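Protein CsuE (Acinetobacter baumannii, PDB 6FJY) is the tip adhesion subunit of archaic chaperone-usher Csu pili, captured with its chaperone CsuC, and probably mediates surface attachment during biofilm formation. Local coordinates at residues F29-S34 and V129-S134; M206-S211 and Q281-T286; Y217-N222 and N260-S265. All coordinates share one frame; numbering follows the deposited sequence.

Contact 1 of 3, residues F29-S34 and V129-S134; sequences FNSGLS and VKWFYS
Trp131 sets CG beside its backbone N and anti to its carbonyl carbon (chi1 -49°), while Leu33 swings CG the other way, anti to N (chi1 -155°); with both CB atoms aimed at the opposite segment, these torsions bring Leu33 CB over the face of the indole. The CB of Leu33 stands 3.7 Å from the centroid of the six-membered ring of Trp131, only 6° off the ring normal, which is a CH-pi contact over the face. Its nearest ring atom is CD2, 3.8 Å from Leu33 CB. Beyond this, Leu33 sends CD2 on to the next inward residue of the strand, meeting Tyr133 CE2 at 4.0 Å, so one leucine bridges two aromatic groups. The opposite face of the indole is covered within its own strand by Val129 CG1, nearer the rim than the centre. At the far end of the ring, Ser31 OG lies 3.4 Å from Trp131 CH2, and Ser31 O comes up at the edge in the ring plane. Ser31 OG is hydrogen-bonded to Leu104 O and also accepts a weak bond from Leu33 N (3.4 Å to Ser31 OG), across the corner the chain turns at Gly32. No hydrogen bond joins the two segments. Residues 29-34 instead pair with strand 103-110 and with the N-terminal strand 2-4, and 129-134 belongs to a strand paired with 47-54, as expected for two layers of a beta sandwich meeting through their side chains. Trp131 NE1 is hydrogen-bonded to Ser169 OG, which restrains the turn of the ring. The chemistry is therefore dispersion over an aromatic face, with the buried polar atoms of Ser31 and Trp131 paid for by neighbours rather than by each other.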
loop_
_atom_site.group_PDB
_atom_site.type_symbol
_atom_site.label_atom_id
_atom_site.label_comp_id
_atom_site.label_asym_id
_atom_site.label_seq_id
_atom_site.Cartn_x
_atom_site.Cartn_y
_atom_site.Cartn_z
ATOM N N PHE D 29 10.504 -7.053 14.122
ATOM C CA PHE D 29 11.702 -6.917 13.309
ATOM C C PHE D 29 12.864 -7.618 13.999
ATOM O O PHE D 29 12.830 -7.892 15.202
ATOM C CB PHE D 29 12.043 -5.445 13.042
ATOM C CG PHE D 29 12.638 -4.722 14.220
ATOM C CD1 PHE D 29 11.828 -4.140 15.177
ATOM C CD2 PHE D 29 14.008 -4.585 14.343
ATOM C CE1 PHE D 29 12.375 -3.459 16.247
ATOM C CE2 PHE D 29 14.559 -3.911 15.410
ATOM C CZ PHE D 29 13.744 -3.342 16.358
ATOM N N ASN D 30 13.903 -7.900 13.217
ATOM C CA ASN D 30 15.079 -8.604 13.715
ATOM C C ASN D 30 15.952 -7.676 14.549
ATOM O O ASN D 30 16.319 -6.582 14.111
ATOM C CB ASN D 30 15.865 -9.191 12.552
ATOM C CG ASN D 30 15.001 -10.064 11.677
ATOM O OD1 ASN D 30 13.910 -10.480 12.082
ATOM N ND2 ASN D 30 15.471 -10.341 10.470
ATOM N N SER D 31 16.261 -8.114 15.766
ATOM C CA SER D 31 16.957 -7.266 16.722
ATOM C C SER D 31 18.437 -7.126 16.404
ATOM O O SER D 31 19.051 -6.114 16.754
ATOM C CB SER D 31 16.795 -7.843 18.123
ATOM O OG SER D 31 17.409 -9.123 18.182
ATOM N N GLY D 32 19.016 -8.137 15.755
ATOM C CA GLY D 32 20.446 -8.237 15.524
ATOM C C GLY D 32 21.039 -9.544 16.023
ATOM O O GLY D 32 22.070 -9.987 15.509
ATOM N N LEU D 33 20.405 -10.159 17.017
ATOM C CA LEU D 33 20.793 -11.478 17.496
ATOM C C LEU D 33 19.936 -12.549 16.817
ATOM O O LEU D 33 18.764 -12.334 16.500
ATOM C CB LEU D 33 20.659 -11.567 19.019
ATOM C CG LEU D 33 21.498 -12.563 19.831
ATOM C CD1 LEU D 33 20.731 -13.830 20.116
ATOM C CD2 LEU D 33 22.807 -12.894 19.133
ATOM N N SER D 34 20.554 -13.698 16.570
ATOM C CA SER D 34 19.897 -14.855 15.988
ATOM C C SER D 34 20.613 -16.106 16.472
ATOM O O SER D 34 21.839 -16.102 16.628
ATOM C CB SER D 34 19.900 -14.800 14.453
ATOM O OG SER D 34 18.971 -13.844 13.965
ATOM N N VAL D 129 23.268 -2.821 19.377
ATOM C CA VAL D 129 23.069 -3.541 20.625
ATOM C C VAL D 129 24.296 -4.395 20.909
ATOM O O VAL D 129 24.825 -5.069 20.017
ATOM C CB VAL D 129 21.793 -4.413 20.589
ATOM C CG1 VAL D 129 21.584 -5.111 21.920
ATOM C CG2 VAL D 129 20.578 -3.564 20.255
ATOM N N LYS D 130 24.748 -4.356 22.156
ATOM C CA LYS D 130 25.769 -5.260 22.649
ATOM C C LYS D 130 25.068 -6.410 23.353
ATOM O O LYS D 130 24.285 -6.188 24.285
ATOM C CB LYS D 130 26.739 -4.546 23.592
ATOM C CG LYS D 130 27.987 -5.362 23.930
ATOM C CD LYS D 130 29.017 -4.511 24.686
ATOM C CE LYS D 130 29.540 -3.353 23.845
ATOM N NZ LYS D 130 30.609 -3.784 22.891
ATOM N N TRP D 131 25.345 -7.629 22.897
ATOM C CA TRP D 131 24.741 -8.844 23.417
ATOM C C TRP D 131 25.768 -9.648 24.199
ATOM O O TRP D 131 26.929 -9.762 23.791
ATOM C CB TRP D 131 24.187 -9.705 22.283
ATOM C CG TRP D 131 23.334 -8.954 21.317
ATOM C CD1 TRP D 131 23.751 -8.259 20.227
ATOM C CD2 TRP D 131 21.912 -8.829 21.356
ATOM N NE1 TRP D 131 22.679 -7.704 19.580
ATOM C CE2 TRP D 131 21.533 -8.043 20.252
ATOM C CE3 TRP D 131 20.919 -9.316 22.213
ATOM C CZ2 TRP D 131 20.202 -7.724 19.986
ATOM C CZ3 TRP D 131 19.597 -8.999 21.943
ATOM C CH2 TRP D 131 19.253 -8.209 20.845
ATOM N N PHE D 132 25.324 -10.206 25.320
ATOM C CA PHE D 132 26.102 -11.132 26.133
ATOM C C PHE D 132 25.231 -12.372 26.295
ATOM O O PHE D 132 24.200 -12.322 26.974
ATOM C CB PHE D 132 26.457 -10.521 27.494
ATOM C CG PHE D 132 27.096 -9.151 27.416
ATOM C CD1 PHE D 132 26.330 -8.016 27.183
ATOM C CD2 PHE D 132 28.461 -8.999 27.614
ATOM C CE1 PHE D 132 26.919 -6.753 27.124
ATOM C CE2 PHE D 132 29.061 -7.743 27.565
ATOM C CZ PHE D 132 28.289 -6.618 27.321
ATOM N N TYR D 133 25.617 -13.477 25.655
ATOM C CA TYR D 133 24.750 -14.647 25.612
ATOM C C TYR D 133 25.538 -15.929 25.847
ATOM O O TYR D 133 26.735 -16.012 25.560
ATOM C CB TYR D 133 23.999 -14.752 24.271
ATOM C CG TYR D 133 24.893 -14.793 23.055
ATOM C CD1 TYR D 133 25.366 -16.004 22.552
ATOM C CD2 TYR D 133 25.259 -13.625 22.401
ATOM C CE1 TYR D 133 26.178 -16.045 21.441
ATOM C CE2 TYR D 133 26.078 -13.657 21.282
ATOM C CZ TYR D 133 26.539 -14.865 20.811
ATOM O OH TYR D 133 27.354 -14.891 19.702
ATOM N N SER D 134 24.835 -16.930 26.382
ATOM C CA SER D 134 25.320 -18.309 26.454
ATOM C C SER D 134 24.106 -19.216 26.289
ATOM O O SER D 134 23.357 -19.445 27.246
ATOM C CB SER D 134 26.045 -18.598 27.757
ATOM O OG SER D 134 26.483 -19.941 27.775
#

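Contact 2 of 3, residues M206-S211 and Q281-T286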
loop_
_atom_site.group_PDB
_atom_site.type_symbol
_atom_site.label_atom_id
_atom_site.label_comp_id
_atom_site.label_asym_id
_atom_site.label_seq_id
_atom_site.Cartn_x
_atom_site.Cartn_y
_atom_site.Cartn_z
ATOM N N MET D 206 -21.049 11.963 -1.941
ATOM C CA MET D 206 -20.073 10.923 -1.651
ATOM C C MET D 206 -18.887 11.560 -0.940
ATOM O O MET D 206 -18.584 12.741 -1.140
ATOM C CB MET D 206 -19.600 10.216 -2.935
ATOM C CG MET D 206 -20.663 9.386 -3.616
ATOM S SD MET D 206 -20.144 8.787 -5.210
ATOM C CE MET D 206 -18.492 8.404 -4.785
ATOM N N GLY D 207 -18.227 10.774 -0.092
ATOM C CA GLY D 207 -17.091 11.261 0.661
ATOM C C GLY D 207 -15.866 10.381 0.501
ATOM O O GLY D 207 -15.952 9.159 0.652
ATOM N N ILE D 208 -14.718 10.991 0.197
ATOM C CA ILE D 208 -13.460 10.267 0.041
ATOM C C ILE D 208 -12.391 10.926 0.904
ATOM O O ILE D 208 -12.067 12.105 0.714
ATOM C CB ILE D 208 -13.012 10.203 -1.428
ATOM C CG1 ILE D 208 -14.087 9.488 -2.250
ATOM C CG2 ILE D 208 -11.674 9.490 -1.538
ATOM C CD1 ILE D 208 -13.761 9.313 -3.695
ATOM N N ARG D 209 -11.840 10.163 1.844
ATOM C CA ARG D 209 -10.781 10.616 2.737
ATOM C C ARG D 209 -9.479 9.975 2.276
ATOM O O ARG D 209 -9.333 8.748 2.322
ATOM C CB ARG D 209 -11.091 10.255 4.190
ATOM C CG ARG D 209 -12.431 10.811 4.676
ATOM C CD ARG D 209 -12.773 10.333 6.078
ATOM N NE ARG D 209 -11.626 10.457 6.973
ATOM C CZ ARG D 209 -11.072 9.443 7.630
ATOM N NH1 ARG D 209 -11.565 8.216 7.512
ATOM N NH2 ARG D 209 -10.028 9.661 8.421
ATOM N N CYS D 210 -8.538 10.811 1.841
ATOM C CA CYS D 210 -7.289 10.364 1.251
ATOM C C CYS D 210 -6.128 11.050 1.957
ATOM O O CYS D 210 -6.267 12.136 2.525
ATOM C CB CYS D 210 -7.239 10.660 -0.263
ATOM S SG CYS D 210 -8.170 9.577 -1.348
ATOM N N SER D 211 -4.975 10.391 1.933
ATOM C CA SER D 211 -3.739 11.041 2.340
ATOM C C SER D 211 -3.393 12.164 1.359
ATOM O O SER D 211 -3.971 12.274 0.273
ATOM C CB SER D 211 -2.608 10.022 2.418
ATOM O OG SER D 211 -2.701 9.113 1.338
ATOM N N GLN D 281 -12.295 14.612 0.361
ATOM C CA GLN D 281 -13.083 15.157 -0.737
ATOM C C GLN D 281 -14.537 14.732 -0.594
ATOM O O GLN D 281 -14.831 13.582 -0.248
ATOM C CB GLN D 281 -12.572 14.695 -2.107
ATOM C CG GLN D 281 -11.211 15.205 -2.508
ATOM C CD GLN D 281 -10.091 14.412 -1.883
ATOM O OE1 GLN D 281 -10.172 13.188 -1.748
ATOM N NE2 GLN D 281 -9.037 15.107 -1.487
ATOM N N ASN D 282 -15.441 15.658 -0.886
ATOM C CA ASN D 282 -16.860 15.364 -0.979
ATOM C C ASN D 282 -17.374 15.733 -2.366
ATOM O O ASN D 282 -16.861 16.648 -3.014
ATOM C CB ASN D 282 -17.638 16.089 0.110
ATOM C CG ASN D 282 -17.477 15.424 1.458
ATOM O OD1 ASN D 282 -18.190 14.468 1.780
ATOM N ND2 ASN D 282 -16.516 15.904 2.245
ATOM N N TYR D 283 -18.369 14.980 -2.834
ATOM C CA TYR D 283 -18.911 15.139 -4.184
ATOM C C TYR D 283 -20.430 15.197 -4.078
ATOM O O TYR D 283 -21.085 14.169 -3.906
ATOM C CB TYR D 283 -18.464 14.001 -5.103
ATOM C CG TYR D 283 -16.964 13.846 -5.221
ATOM C CD1 TYR D 283 -16.236 13.152 -4.252
ATOM C CD2 TYR D 283 -16.275 14.376 -6.313
ATOM C CE1 TYR D 283 -14.858 13.002 -4.364
ATOM C CE2 TYR D 283 -14.905 14.240 -6.426
ATOM C CZ TYR D 283 -14.202 13.553 -5.451
ATOM O OH TYR D 283 -12.840 13.419 -5.562
ATOM N N VAL D 284 -20.978 16.394 -4.195
ATOM C CA VAL D 284 -22.418 16.594 -4.198
ATOM C C VAL D 284 -22.954 16.217 -5.569
ATOM O O VAL D 284 -22.321 16.481 -6.600
ATOM C CB VAL D 284 -22.769 18.048 -3.821
ATOM C CG1 VAL D 284 -24.270 18.302 -3.936
ATOM C CG2 VAL D 284 -22.298 18.334 -2.410
ATOM N N PHE D 285 -24.116 15.572 -5.586
ATOM C CA PHE D 285 -24.688 15.098 -6.833
ATOM C C PHE D 285 -26.196 14.993 -6.687
ATOM O O PHE D 285 -26.735 14.891 -5.579
ATOM C CB PHE D 285 -24.081 13.755 -7.267
ATOM C CG PHE D 285 -24.430 12.590 -6.373
ATOM C CD1 PHE D 285 -23.651 12.292 -5.263
ATOM C CD2 PHE D 285 -25.511 11.769 -6.670
ATOM C CE1 PHE D 285 -23.958 11.209 -4.455
ATOM C CE2 PHE D 285 -25.823 10.686 -5.864
ATOM C CZ PHE D 285 -25.051 10.408 -4.754
ATOM N N THR D 286 -26.870 15.027 -7.831
ATOM C CA THR D 286 -28.322 15.048 -7.886
ATOM C C THR D 286 -28.798 13.889 -8.735
ATOM O O THR D 286 -28.323 13.702 -9.860
ATOM C CB THR D 286 -28.831 16.369 -8.456
ATOM O OG1 THR D 286 -28.446 17.439 -7.586
ATOM C CG2 THR D 286 -30.332 16.337 -8.565
#
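Met206 lays its side chain against the Phe285 ring: CG comes within 3.9 Å of CE1, and the two side chains cross at about a right angle. With CG beside the backbone N and chi2 extended, Met206 SD sits 5.3 Å from the centroid of the Phe285 ring, 40° off the normal, an oblique Met-aromatic contact; the bend at chi3 turns CE alone. Two residues on, on the same face, Ile208 reaches Tyr283 with its terminal methyl, CD1 to CE1 3.9 Å. Met206, Ile208, Gln281 and Tyr283 all project to this side, where Val218 of strand 217-220, which is paired with neither strand, touches Met206, Ile208 and Tyr283. The other face carries Gly207 and Asn282; there Asn282 OD1 leans over Gly207 CA at 3.6 Å, while Asn282 ND2 is hydrogen-bonded to Gln280 OE1. The backbone evidence for an antiparallel pair is direct. The short axes run at 166° to each other, 4.6 Å apart, and Met206 with Tyr283 forms a hydrogen-bonded pair in both directions: Met206 N to Tyr283 O is 3.0 Å and Tyr283 N to Met206 O is 2.8 Å. Ile208 with Gln281 is a second such pair, and Gly207 with Asn282 is the non-hydrogen-bonded pair between them. Cys210, in disulfide linkage with Cys181, fastens the C-terminal end of strand 202-210 covalently to strand 167-184 of the Ig-like domain. Four backbone bonds thus fix the register, and the register in turn brings Met206 CG and Ile208 CD1 into apolar contact with the two rings, the sulfur obliquely placed.

Contact 3 of 3, residues Y217-N222 and N260-S265; sequences YVSLNN and NERWSS
The Arg262 guanidinium lies flat on the Tyr217 ring, with the two planes only 5° apart and their centres separated by 3.7 Å. Arg262 CZ stands nearly over the middle of the ring, 11° off its normal, so the stack is also a cation-pi contact. The arginine approaches from the backbone side of the ring: Arg262 CD meets Tyr217 CD1 at 3.5 Å, and Arg262 NH2 ends above Tyr217 CZ. This placement follows from CG standing between the backbone N and the carbonyl carbon (chi1 60°), after which the chain runs extended to NE. Before it reaches the ring, the arginine brushes Ser219, whose OG is 3.3 Å from Arg262 CB. Ser264 adds its CB obliquely against Tyr217 CE1, at 3.5 Å. Beneath these side chains is a short antiparallel ladder of the Ig-like domain. Val218 and Trp263 form its hydrogen-bonded pair, Val218 N to Trp263 O at 2.8 Å and Trp263 N to Val218 O at 3.0 Å, the second noticeably bent; Tyr217 with Ser264 is the adjoining non-hydrogen-bonded pair. Val218 O takes a further hydrogen bond from Trp256 NE1. On the opposite face from the stack, Val218 and Trp263 point inward, but Trp263 carries CG anti to its backbone N, and its indole leads away from 217-222 to meet Trp256 and Tyr283 edge-to-face and Lys249 through a cation-pi contact. The side of the ladder that carries Tyr217 and Ser264, by contrast, meets CsuC: Tyr217 OH is hydrogen-bonded to Phe194 O of the chaperone chain, the ring of that Phe194 meets the Tyr217 ring with the planes well inclined, and Lys191 of the same chain packs on Tyr217 and Ser264.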
loop_
_atom_site.group_PDB
_atom_site.type_symbol
_atom_site.label_atom_id
_atom_site.label_comp_id
_atom_site.label_asym_id
_atom_site.label_seq_id
_atom_site.Cartn_x
_atom_site.Cartn_y
_atom_site.Cartn_z
ATOM N N TYR D 217 -9.447 9.623 -10.006
ATOM C CA TYR D 217 -10.657 9.933 -10.744
ATOM C C TYR D 217 -11.805 9.093 -10.197
ATOM O O TYR D 217 -11.614 7.932 -9.813
ATOM C CB TYR D 217 -10.476 9.658 -12.237
ATOM C CG TYR D 217 -9.518 10.599 -12.948
ATOM C CD1 TYR D 217 -9.907 11.890 -13.295
ATOM C CD2 TYR D 217 -8.234 10.189 -13.301
ATOM C CE1 TYR D 217 -9.039 12.751 -13.957
ATOM C CE2 TYR D 217 -7.358 11.046 -13.964
ATOM C CZ TYR D 217 -7.770 12.322 -14.286
ATOM O OH TYR D 217 -6.923 13.172 -14.939
ATOM N N VAL D 218 -12.992 9.691 -10.154
ATOM C CA VAL D 218 -14.214 9.024 -9.728
ATOM C C VAL D 218 -15.134 8.940 -10.932
ATOM O O VAL D 218 -15.521 9.966 -11.500
ATOM C CB VAL D 218 -14.902 9.765 -8.571
ATOM C CG1 VAL D 218 -15.982 8.900 -7.972
ATOM C CG2 VAL D 218 -13.905 10.162 -7.518
ATOM N N SER D 219 -15.498 7.723 -11.315
ATOM C CA SER D 219 -16.425 7.504 -12.415
ATOM C C SER D 219 -17.620 6.684 -11.937
ATOM O O SER D 219 -17.544 5.927 -10.958
ATOM C CB SER D 219 -15.746 6.797 -13.586
ATOM O OG SER D 219 -14.716 7.600 -14.131
ATOM N N LEU D 220 -18.731 6.844 -12.649
ATOM C CA LEU D 220 -19.951 6.087 -12.392
ATOM C C LEU D 220 -20.379 5.404 -13.680
ATOM O O LEU D 220 -20.407 6.033 -14.743
ATOM C CB LEU D 220 -21.084 6.982 -11.868
ATOM C CG LEU D 220 -20.889 7.768 -10.563
ATOM C CD1 LEU D 220 -22.182 8.470 -10.202
ATOM C CD2 LEU D 220 -20.432 6.887 -9.418
ATOM N N ASN D 221 -20.696 4.116 -13.583
ATOM C CA ASN D 221 -21.150 3.355 -14.737
ATOM C C ASN D 221 -22.601 3.729 -15.040
ATOM O O ASN D 221 -23.141 4.704 -14.510
ATOM C CB ASN D 221 -20.963 1.860 -14.492
ATOM C CG ASN D 221 -22.008 1.278 -13.554
ATOM O OD1 ASN D 221 -22.574 1.973 -12.715
ATOM N ND2 ASN D 221 -22.260 -0.009 -13.698
ATOM N N ASN D 222 -23.249 2.947 -15.903
ATOM C CA ASN D 222 -24.643 3.149 -16.262
ATOM C C ASN D 222 -25.572 2.157 -15.570
ATOM O O ASN D 222 -26.711 1.968 -16.010
ATOM C CB ASN D 222 -24.806 3.069 -17.778
ATOM C CG ASN D 222 -24.135 4.224 -18.491
ATOM O OD1 ASN D 222 -24.026 5.321 -17.947
ATOM N ND2 ASN D 222 -23.688 3.984 -19.715
ATOM N N ASN D 260 -15.196 10.890 -20.416
ATOM C CA ASN D 260 -15.187 12.344 -20.421
ATOM C C ASN D 260 -16.125 12.945 -19.380
ATOM O O ASN D 260 -16.139 14.169 -19.218
ATOM C CB ASN D 260 -15.553 12.849 -21.821
ATOM C CG ASN D 260 -14.960 11.978 -22.931
ATOM O OD1 ASN D 260 -14.709 10.786 -22.736
ATOM N ND2 ASN D 260 -14.736 12.575 -24.097
ATOM N N GLU D 261 -16.899 12.115 -18.676
ATOM C CA GLU D 261 -17.832 12.561 -17.647
ATOM C C GLU D 261 -17.361 12.222 -16.237
ATOM O O GLU D 261 -18.149 12.320 -15.289
ATOM C CB GLU D 261 -19.213 11.952 -17.884
ATOM C CG GLU D 261 -19.875 12.390 -19.171
ATOM C CD GLU D 261 -21.164 11.645 -19.424
ATOM O OE1 GLU D 261 -21.438 10.669 -18.694
ATOM O OE2 GLU D 261 -21.903 12.032 -20.350
ATOM N N ARG D 262 -16.099 11.827 -16.078
ATOM C CA ARG D 262 -15.563 11.492 -14.769
ATOM C C ARG D 262 -15.378 12.761 -13.940
ATOM O O ARG D 262 -15.684 13.879 -14.372
ATOM C CB ARG D 262 -14.250 10.732 -14.912
ATOM C CG ARG D 262 -13.170 11.505 -15.641
ATOM C CD ARG D 262 -11.946 10.647 -15.919
ATOM N NE ARG D 262 -10.938 11.387 -16.678
ATOM C CZ ARG D 262 -9.775 10.883 -17.077
ATOM N NH1 ARG D 262 -9.457 9.625 -16.790
ATOM N NH2 ARG D 262 -8.929 11.637 -17.761
ATOM N N TRP D 263 -14.870 12.578 -12.723
ATOM C CA TRP D 263 -14.733 13.674 -11.769
ATOM C C TRP D 263 -13.414 13.477 -11.045
ATOM O O TRP D 263 -13.242 12.488 -10.326
ATOM C CB TRP D 263 -15.907 13.690 -10.794
ATOM C CG TRP D 263 -16.167 15.002 -10.131
ATOM C CD1 TRP D 263 -15.337 16.074 -10.085
ATOM C CD2 TRP D 263 -17.354 15.379 -9.417
ATOM N NE1 TRP D 263 -15.924 17.104 -9.386
ATOM C CE2 TRP D 263 -17.163 16.704 -8.962
ATOM C CE3 TRP D 263 -18.552 14.725 -9.113
ATOM C CZ2 TRP D 263 -18.131 17.392 -8.219
ATOM C CZ3 TRP D 263 -19.516 15.407 -8.367
ATOM C CH2 TRP D 263 -19.300 16.727 -7.932
ATOM N N SER D 264 -12.480 14.403 -11.244
ATOM C CA SER D 264 -11.171 14.284 -10.627
ATOM C C SER D 264 -11.193 14.901 -9.239
ATOM O O SER D 264 -12.019 15.764 -8.939
ATOM C CB SER D 264 -10.100 14.963 -11.481
ATOM O OG SER D 264 -10.169 16.367 -11.358
ATOM N N SER D 265 -10.274 14.431 -8.385
ATOM C CA SER D 265 -9.978 15.053 -7.093
ATOM C C SER D 265 -9.961 16.578 -7.210
ATOM O O SER D 265 -8.906 17.210 -7.097
ATOM C CB SER D 265 -8.632 14.562 -6.560
ATOM O OG SER D 265 -8.352 13.239 -6.970
#

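In the fold
Contact 1 comes first along the chain and lies on the opposite side of its centre from the other two, with centres about 49 Å from contact 2 and about 54 Å from contact 3. Strand 167-184, broken by a bulge or short loop, pairs with 119-136 of contact 1 and with 202-210 of contact 2, and so links the two regions. Contacts 2 and 3 are neighbours, centres about 12 Å apart, both within the Spore Coat Protein U domain; segments 217-222 and 260-265 fall in sequence between the two halves of contact 2. They also touch through Val284 O against Trp263 and Tyr283 OH against Ser265. CsuC touches contact 3 but not contact 1, consistent with a chaperone-held pilin domain and a separate adhesive domain.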